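Local coordinates for predicted protein (Acinetobacter sp. RUH2624, PDB 4MEA) that hydrolyses epoxides, probably to vicinal diols, as a secreted Cif-type virulence factor with the alpha/beta hydrolase fold, at residues 207-218 against 302-311. Residues are numbered along the deposited sequence; the frame is centred on the assembly and turned at random.
Sequences FIKTYAGKKEIF and DTGHWMVEEN
A212 CB lies in plane at the edge of the W306 indole, and H305 CD2 sits over one face, offset toward the rim; F207 CE2 is also at the indole edge, near its plane, 4.1 Å from W306 CZ2. F218 meets the five-membered ring at an oblique 66°, bringing F218 CZ to 3.7 Å from W306 CD1; the F218 ring is itself held between I208 CG2 on one face and I217 CG2 on the other, with E310 CG at its edge. W306 NE1 donates to I208 O (2.8 Å), 17° out of the ring plane, a bond that, with the packing around it, helps set the indole's rotation against helix 200-211.

E310 ties the two loops together. With its chain extended beyond CG (chi2 180°), the carboxylate reaches back from helix 307-323: E310 OE1 accepts from G213 N (2.7 Å) on the syn side and from K214 N and G304 N above the carboxylate plane, while OE2 takes W306 N. Three donors on one oxygen would probably favour the ionised form. K214 runs out extended and bends only at chi4, its NZ bonding E310 O (3.1 Å). A nearly straight bond joins H305 N to Y211 O (2.8 Å).

H305 bonds D134 through NE2 and D158 through ND1, consistent with the histidine-bearing loop of an alpha/beta-hydrolase epoxide hydrolase, here pinned to a helix between strands 151-157 and 267-272, the usual site of the cap.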
ATOM      1  N   PHE A 207       4.444   0.666  11.933  1.00  5.91           N
ATOM      2  CA  PHE A 207       3.015   0.855  11.677  1.00  5.32           C
ATOM      3  C   PHE A 207       2.276   1.464  12.884  1.00  9.53           C
ATOM      4  O   PHE A 207       1.569   2.468  12.751  1.00  9.49           O
ATOM      5  CB  PHE A 207       2.382  -0.495  11.305  1.00  7.88           C
ATOM      6  CG  PHE A 207       0.926  -0.412  10.934  1.00 10.66           C
ATOM      7  CD1 PHE A 207       0.539  -0.287   9.607  1.00 11.65           C
ATOM      8  CD2 PHE A 207      -0.058  -0.493  11.911  1.00  7.65           C
ATOM      9  CE1 PHE A 207      -0.811  -0.223   9.263  1.00 10.95           C
ATOM     10  CE2 PHE A 207      -1.405  -0.436  11.586  1.00  5.81           C
ATOM     11  CZ  PHE A 207      -1.787  -0.299  10.256  1.00 12.00           C
ATOM     12  N   ILE A 208       2.438   0.854  14.057  1.00  5.90           N
ATOM     13  CA  ILE A 208       1.771   1.344  15.274  1.00  7.15           C
ATOM     14  C   ILE A 208       2.212   2.774  15.652  1.00 12.02           C
ATOM     15  O   ILE A 208       1.374   3.636  15.928  1.00  8.64           O
ATOM     16  CB  ILE A 208       1.984   0.375  16.472  1.00  8.58           C
ATOM     17  CG1 ILE A 208       1.201  -0.923  16.260  1.00  5.61           C
ATOM     18  CG2 ILE A 208       1.583   1.031  17.789  1.00 12.24           C
ATOM     19  CD1 ILE A 208       1.614  -2.035  17.223  1.00  6.00           C
ATOM     20  N   LYS A 209       3.517   3.031  15.666  1.00  7.37           N
ATOM     21  CA  LYS A 209       3.987   4.385  15.978  1.00  6.92           C
ATOM     22  C   LYS A 209       3.490   5.423  14.953  1.00  9.41           C
ATOM     23  O   LYS A 209       3.126   6.535  15.324  1.00 12.50           O
ATOM     24  CB  LYS A 209       5.505   4.431  16.120  1.00  4.23           C
ATOM     25  CG  LYS A 209       6.002   4.033  17.504  1.00 12.08           C
ATOM     26  CD  LYS A 209       7.504   4.158  17.557  1.00 20.82           C
ATOM     27  CE  LYS A 209       8.029   4.051  18.966  1.00 27.15           C
ATOM     28  NZ  LYS A 209       9.508   4.193  18.955  1.00 31.32           N
ATOM     29  N   THR A 210       3.441   5.046  13.676  1.00  8.19           N
ATOM     30  CA  THR A 210       2.973   5.953  12.624  1.00  7.29           C
ATOM     31  C   THR A 210       1.567   6.472  12.891  1.00  9.77           C
ATOM     32  O   THR A 210       1.282   7.655  12.723  1.00 11.14           O
ATOM     33  CB  THR A 210       2.988   5.259  11.230  1.00  6.59           C
ATOM     34  OG1 THR A 210       4.343   5.098  10.803  1.00  7.55           O
ATOM     35  CG2 THR A 210       2.256   6.107  10.188  1.00 10.18           C
ATOM     36  N   TYR A 211       0.686   5.575  13.307  1.00 10.45           N
ATOM     37  CA  TYR A 211      -0.693   5.997  13.474  0.56 12.65           C
ATOM     38  C   TYR A 211      -0.973   6.509  14.886  1.00 11.77           C
ATOM     39  O   TYR A 211      -2.066   7.001  15.162  1.00 14.53           O
ATOM     40  CB  TYR A 211      -1.655   4.912  12.989  0.56 17.12           C
ATOM     41  CG  TYR A 211      -1.324   4.507  11.568  0.56 13.95           C
ATOM     42  CD1 TYR A 211      -1.569   5.366  10.503  0.56 20.49           C
ATOM     43  CD2 TYR A 211      -0.724   3.290  11.297  0.56 17.56           C
ATOM     44  CE1 TYR A 211      -1.245   5.008   9.202  0.56 19.63           C
ATOM     45  CE2 TYR A 211      -0.396   2.925  10.003  0.56 13.78           C
ATOM     46  CZ  TYR A 211      -0.658   3.784   8.967  0.56 18.62           C
ATOM     47  OH  TYR A 211      -0.334   3.405   7.691  0.56 19.87           O
ATOM     48  N   ALA A 212       0.046   6.472  15.747  1.00  9.29           N
ATOM     49  CA  ALA A 212      -0.048   7.106  17.063  1.00  9.44           C
ATOM     50  C   ALA A 212       0.137   8.630  16.993  1.00 16.35           C
ATOM     51  O   ALA A 212       0.912   9.140  16.183  1.00 11.88           O
ATOM     52  CB  ALA A 212       0.959   6.505  18.024  1.00  7.21           C
ATOM     53  N   GLY A 213      -0.577   9.350  17.853  1.00 13.07           N
ATOM     54  CA  GLY A 213      -0.293  10.758  18.069  1.00 15.62           C
ATOM     55  C   GLY A 213       0.729  10.897  19.190  1.00 19.20           C
ATOM     56  O   GLY A 213       1.678  11.672  19.094  1.00 16.63           O
ATOM     57  N   LYS A 214       0.537  10.137  20.261  1.00 16.55           N
ATOM     58  CA  LYS A 214       1.485  10.145  21.370  1.00 17.08           C
ATOM     59  C   LYS A 214       2.457   8.968  21.240  1.00 19.45           C
ATOM     60  O   LYS A 214       2.252   7.914  21.836  1.00 17.12           O
ATOM     61  CB  LYS A 214       0.744  10.103  22.709  1.00 28.52           C
ATOM     62  CG  LYS A 214      -0.229  11.259  22.920  1.00 36.70           C
ATOM     63  CD  LYS A 214      -0.546  11.443  24.395  1.00 47.49           C
ATOM     64  CE  LYS A 214      -1.445  12.649  24.644  1.00 54.51           C
ATOM     65  NZ  LYS A 214      -2.881  12.356  24.379  1.00 56.19           N
ATOM     66  N   LYS A 215       3.521   9.155  20.464  1.00 14.21           N
ATOM     67  CA  LYS A 215       4.404   8.036  20.119  1.00 18.35           C
ATOM     68  C   LYS A 215       5.259   7.510  21.282  1.00 16.71           C
ATOM     69  O   LYS A 215       5.613   6.329  21.310  1.00 18.58           O
ATOM     70  CB  LYS A 215       5.287   8.392  18.915  1.00 16.21           C
ATOM     71  CG  LYS A 215       4.516   8.858  17.684  1.00 23.54           C
ATOM     72  CD  LYS A 215       5.450   9.048  16.488  1.00 22.61           C
ATOM     73  CE  LYS A 215       4.848   9.979  15.438  1.00 24.31           C
ATOM     74  NZ  LYS A 215       3.508   9.548  14.964  1.00 15.54           N
ATOM     75  N   GLU A 216       5.570   8.384  22.239  1.00 14.56           N
ATOM     76  CA  GLU A 216       6.467   8.060  23.353  1.00 22.78           C
ATOM     77  C   GLU A 216       5.954   6.908  24.220  1.00 23.42           C
ATOM     78  O   GLU A 216       6.719   6.238  24.926  1.00 23.44           O
ATOM     79  CB  GLU A 216       6.728   9.314  24.214  1.00 24.73           C
ATOM     80  CG  GLU A 216       5.507   9.858  24.968  1.00 39.87           C
ATOM     81  CD  GLU A 216       4.573  10.722  24.105  1.00 46.87           C
ATOM     82  OE1 GLU A 216       4.975  11.157  23.002  1.00 33.84           O
ATOM     83  OE2 GLU A 216       3.427  10.971  24.544  1.00 53.01           O
ATOM     84  N   ILE A 217       4.651   6.686  24.164  1.00 16.22           N
ATOM     85  CA  ILE A 217       4.007   5.656  24.961  1.00 15.95           C
ATOM     86  C   ILE A 217       4.435   4.265  24.500  1.00 12.27           C
ATOM     87  O   ILE A 217       4.426   3.300  25.272  1.00 11.54           O
ATOM     88  CB  ILE A 217       2.469   5.808  24.854  1.00 21.21           C
ATOM     89  CG1 ILE A 217       1.987   6.947  25.758  1.00 25.26           C
ATOM     90  CG2 ILE A 217       1.746   4.514  25.188  1.00 25.87           C
ATOM     91  CD1 ILE A 217       0.603   7.485  25.368  1.00 26.45           C
ATOM     92  N   PHE A 218       4.810   4.154  23.233  1.00 10.08           N
ATOM     93  CA  PHE A 218       5.040   2.835  22.655  1.00 13.25           C
ATOM     94  C   PHE A 218       6.480   2.387  22.824  1.00 16.03           C
ATOM     95  O   PHE A 218       7.269   2.393  21.882  1.00 16.46           O
ATOM     96  CB  PHE A 218       4.534   2.775  21.209  1.00 13.60           C
ATOM     97  CG  PHE A 218       3.048   2.990  21.110  1.00 13.93           C
ATOM     98  CD1 PHE A 218       2.171   1.923  21.252  1.00 12.15           C
ATOM     99  CD2 PHE A 218       2.529   4.264  20.953  1.00 14.87           C
ATOM    100  CE1 PHE A 218       0.799   2.119  21.206  1.00 16.39           C
ATOM    101  CE2 PHE A 218       1.158   4.471  20.910  1.00 14.80           C
ATOM    102  CZ  PHE A 218       0.294   3.397  21.034  1.00 13.18           C
ATOM    103  N   ASP A 302      -4.995  15.800  19.714  1.00 12.92           N
ATOM    104  CA  ASP A 302      -3.673  15.283  20.078  1.00 18.22           C
ATOM    105  C   ASP A 302      -3.676  13.777  20.320  1.00 20.32           C
ATOM    106  O   ASP A 302      -2.784  13.255  20.989  1.00 15.37           O
ATOM    107  CB  ASP A 302      -3.130  15.994  21.321  1.00 32.24           C
ATOM    108  CG  ASP A 302      -2.932  17.483  21.104  1.00 47.97           C
ATOM    109  OD1 ASP A 302      -2.521  17.875  19.987  1.00 44.50           O
ATOM    110  OD2 ASP A 302      -3.194  18.262  22.050  1.00 54.70           O
ATOM    111  N   THR A 303      -4.675  13.095  19.765  1.00 15.01           N
ATOM    112  CA  THR A 303      -4.859  11.657  19.961  1.00 16.98           C
ATOM    113  C   THR A 303      -4.806  10.937  18.621  1.00 13.55           C
ATOM    114  O   THR A 303      -5.487  11.324  17.669  1.00  9.65           O
ATOM    115  CB  THR A 303      -6.215  11.343  20.643  1.00 15.65           C
ATOM    116  OG1 THR A 303      -6.284  12.020  21.902  1.00 17.46           O
ATOM    117  CG2 THR A 303      -6.390   9.821  20.868  1.00  9.30           C
ATOM    118  N   GLY A 304      -3.981   9.900  18.552  1.00 11.04           N
ATOM    119  CA  GLY A 304      -3.845   9.114  17.338  1.00  6.92           C
ATOM    120  C   GLY A 304      -4.847   7.971  17.298  1.00 10.29           C
ATOM    121  O   GLY A 304      -5.841   7.981  18.013  1.00 11.00           O
ATOM    122  N   HIS A 305      -4.561   6.975  16.469  1.00 11.53           N
ATOM    123  CA  HIS A 305      -5.458   5.847  16.224  1.00  9.79           C
ATOM    124  C   HIS A 305      -5.694   4.932  17.436  1.00 12.87           C
ATOM    125  O   HIS A 305      -6.787   4.395  17.620  1.00  9.58           O
ATOM    126  CB  HIS A 305      -4.900   5.030  15.056  1.00  7.75           C
ATOM    127  CG  HIS A 305      -5.789   3.912  14.618  1.00 17.15           C
ATOM    128  ND1 HIS A 305      -7.041   4.125  14.080  1.00 13.72           N
ATOM    129  CD2 HIS A 305      -5.601   2.570  14.625  1.00 14.31           C
ATOM    130  CE1 HIS A 305      -7.591   2.960  13.781  1.00 16.77           C
ATOM    131  NE2 HIS A 305      -6.739   2.000  14.105  1.00 14.08           N
ATOM    132  N   TRP A 306      -4.667   4.745  18.257  1.00  7.81           N
ATOM    133  CA  TRP A 306      -4.749   3.801  19.370  1.00  8.38           C
ATOM    134  C   TRP A 306      -5.329   4.533  20.577  1.00 16.39           C
ATOM    135  O   TRP A 306      -4.620   4.856  21.534  1.00 12.39           O
ATOM    136  CB  TRP A 306      -3.362   3.211  19.654  1.00  6.58           C
ATOM    137  CG  TRP A 306      -2.644   2.864  18.376  1.00  7.29           C
ATOM    138  CD1 TRP A 306      -1.583   3.518  17.825  1.00 12.25           C
ATOM    139  CD2 TRP A 306      -2.974   1.799  17.474  1.00 14.58           C
ATOM    140  NE1 TRP A 306      -1.219   2.919  16.641  1.00 11.99           N
ATOM    141  CE2 TRP A 306      -2.057   1.862  16.402  1.00 14.06           C
ATOM    142  CE3 TRP A 306      -3.957   0.799  17.467  1.00 12.74           C
ATOM    143  CZ2 TRP A 306      -2.086   0.960  15.337  1.00  7.13           C
ATOM    144  CZ3 TRP A 306      -3.987  -0.105  16.399  1.00  9.61           C
ATOM    145  CH2 TRP A 306      -3.058  -0.011  15.349  1.00  8.00           C
ATOM    146  N   MET A 307      -6.637   4.776  20.518  1.00  7.49           N
ATOM    147  CA  MET A 307      -7.257   5.837  21.302  1.00  8.05           C
ATOM    148  C   MET A 307      -7.264   5.605  22.807  1.00 13.01           C
ATOM    149  O   MET A 307      -7.127   6.553  23.572  1.00 11.70           O
ATOM    150  CB  MET A 307      -8.671   6.111  20.795  1.00 10.44           C
ATOM    151  CG  MET A 307      -8.720   6.552  19.329  1.00 14.40           C
ATOM    152  SD  MET A 307     -10.419   6.792  18.775  1.00 12.79           S
ATOM    153  CE  MET A 307     -10.942   8.155  19.810  1.00 11.27           C
ATOM    154  N   VAL A 308      -7.427   4.353  23.227  1.00 13.07           N
ATOM    155  CA  VAL A 308      -7.392   4.028  24.649  1.00  6.45           C
ATOM    156  C   VAL A 308      -5.958   4.045  25.220  1.00 12.89           C
ATOM    157  O   VAL A 308      -5.734   4.537  26.333  1.00 14.19           O
ATOM    158  CB  VAL A 308      -8.101   2.683  24.938  1.00 10.39           C
ATOM    159  CG1 VAL A 308      -8.004   2.328  26.418  1.00 14.81           C
ATOM    160  CG2 VAL A 308      -9.563   2.768  24.492  1.00  6.29           C
ATOM    161  N   GLU A 309      -4.988   3.539  24.464  1.00  7.78           N
ATOM    162  CA  GLU A 309      -3.583   3.667  24.874  1.00 11.35           C
ATOM    163  C   GLU A 309      -3.196   5.142  25.072  1.00 19.50           C
ATOM    164  O   GLU A 309      -2.586   5.500  26.072  1.00 11.10           O
ATOM    165  CB  GLU A 309      -2.629   3.026  23.851  1.00 12.47           C
ATOM    166  CG  GLU A 309      -2.703   1.502  23.727  1.00 10.80           C
ATOM    167  CD  GLU A 309      -1.939   0.768  24.828  1.00 14.96           C
ATOM    168  OE1 GLU A 309      -1.743  -0.463  24.690  1.00 14.80           O
ATOM    169  OE2 GLU A 309      -1.537   1.415  25.824  1.00 16.29           O
ATOM    170  N   GLU A 310      -3.571   5.994  24.121  1.00 13.24           N
ATOM    171  CA  GLU A 310      -3.109   7.389  24.100  1.00  9.17           C
ATOM    172  C   GLU A 310      -3.967   8.377  24.901  1.00 11.48           C
ATOM    173  O   GLU A 310      -3.502   9.452  25.284  1.00 13.15           O
ATOM    174  CB  GLU A 310      -3.011   7.876  22.658  1.00 10.47           C
ATOM    175  CG  GLU A 310      -2.266   6.947  21.723  1.00  8.17           C
ATOM    176  CD  GLU A 310      -2.216   7.498  20.319  1.00 12.88           C
ATOM    177  OE1 GLU A 310      -1.875   8.691  20.178  1.00 16.65           O
ATOM    178  OE2 GLU A 310      -2.542   6.756  19.362  1.00 10.84           O
ATOM    179  N   ASN A 311      -5.219   8.029  25.151  1.00 11.77           N
ATOM    180  CA  ASN A 311      -6.143   8.993  25.739  1.00 12.98           C
ATOM    181  C   ASN A 311      -7.337   8.270  26.351  1.00 13.19           C
ATOM    182  O   ASN A 311      -8.482   8.490  25.960  1.00 17.64           O
ATOM    183  CB  ASN A 311      -6.583  10.013  24.676  1.00 12.52           C
ATOM    184  CG  ASN A 311      -7.258  11.245  25.273  1.00 14.45           C
ATOM    185  OD1 ASN A 311      -7.430  11.345  26.486  1.00 15.55           O
ATOM    186  ND2 ASN A 311      -7.635  12.197  24.411  1.00 11.86           N
TER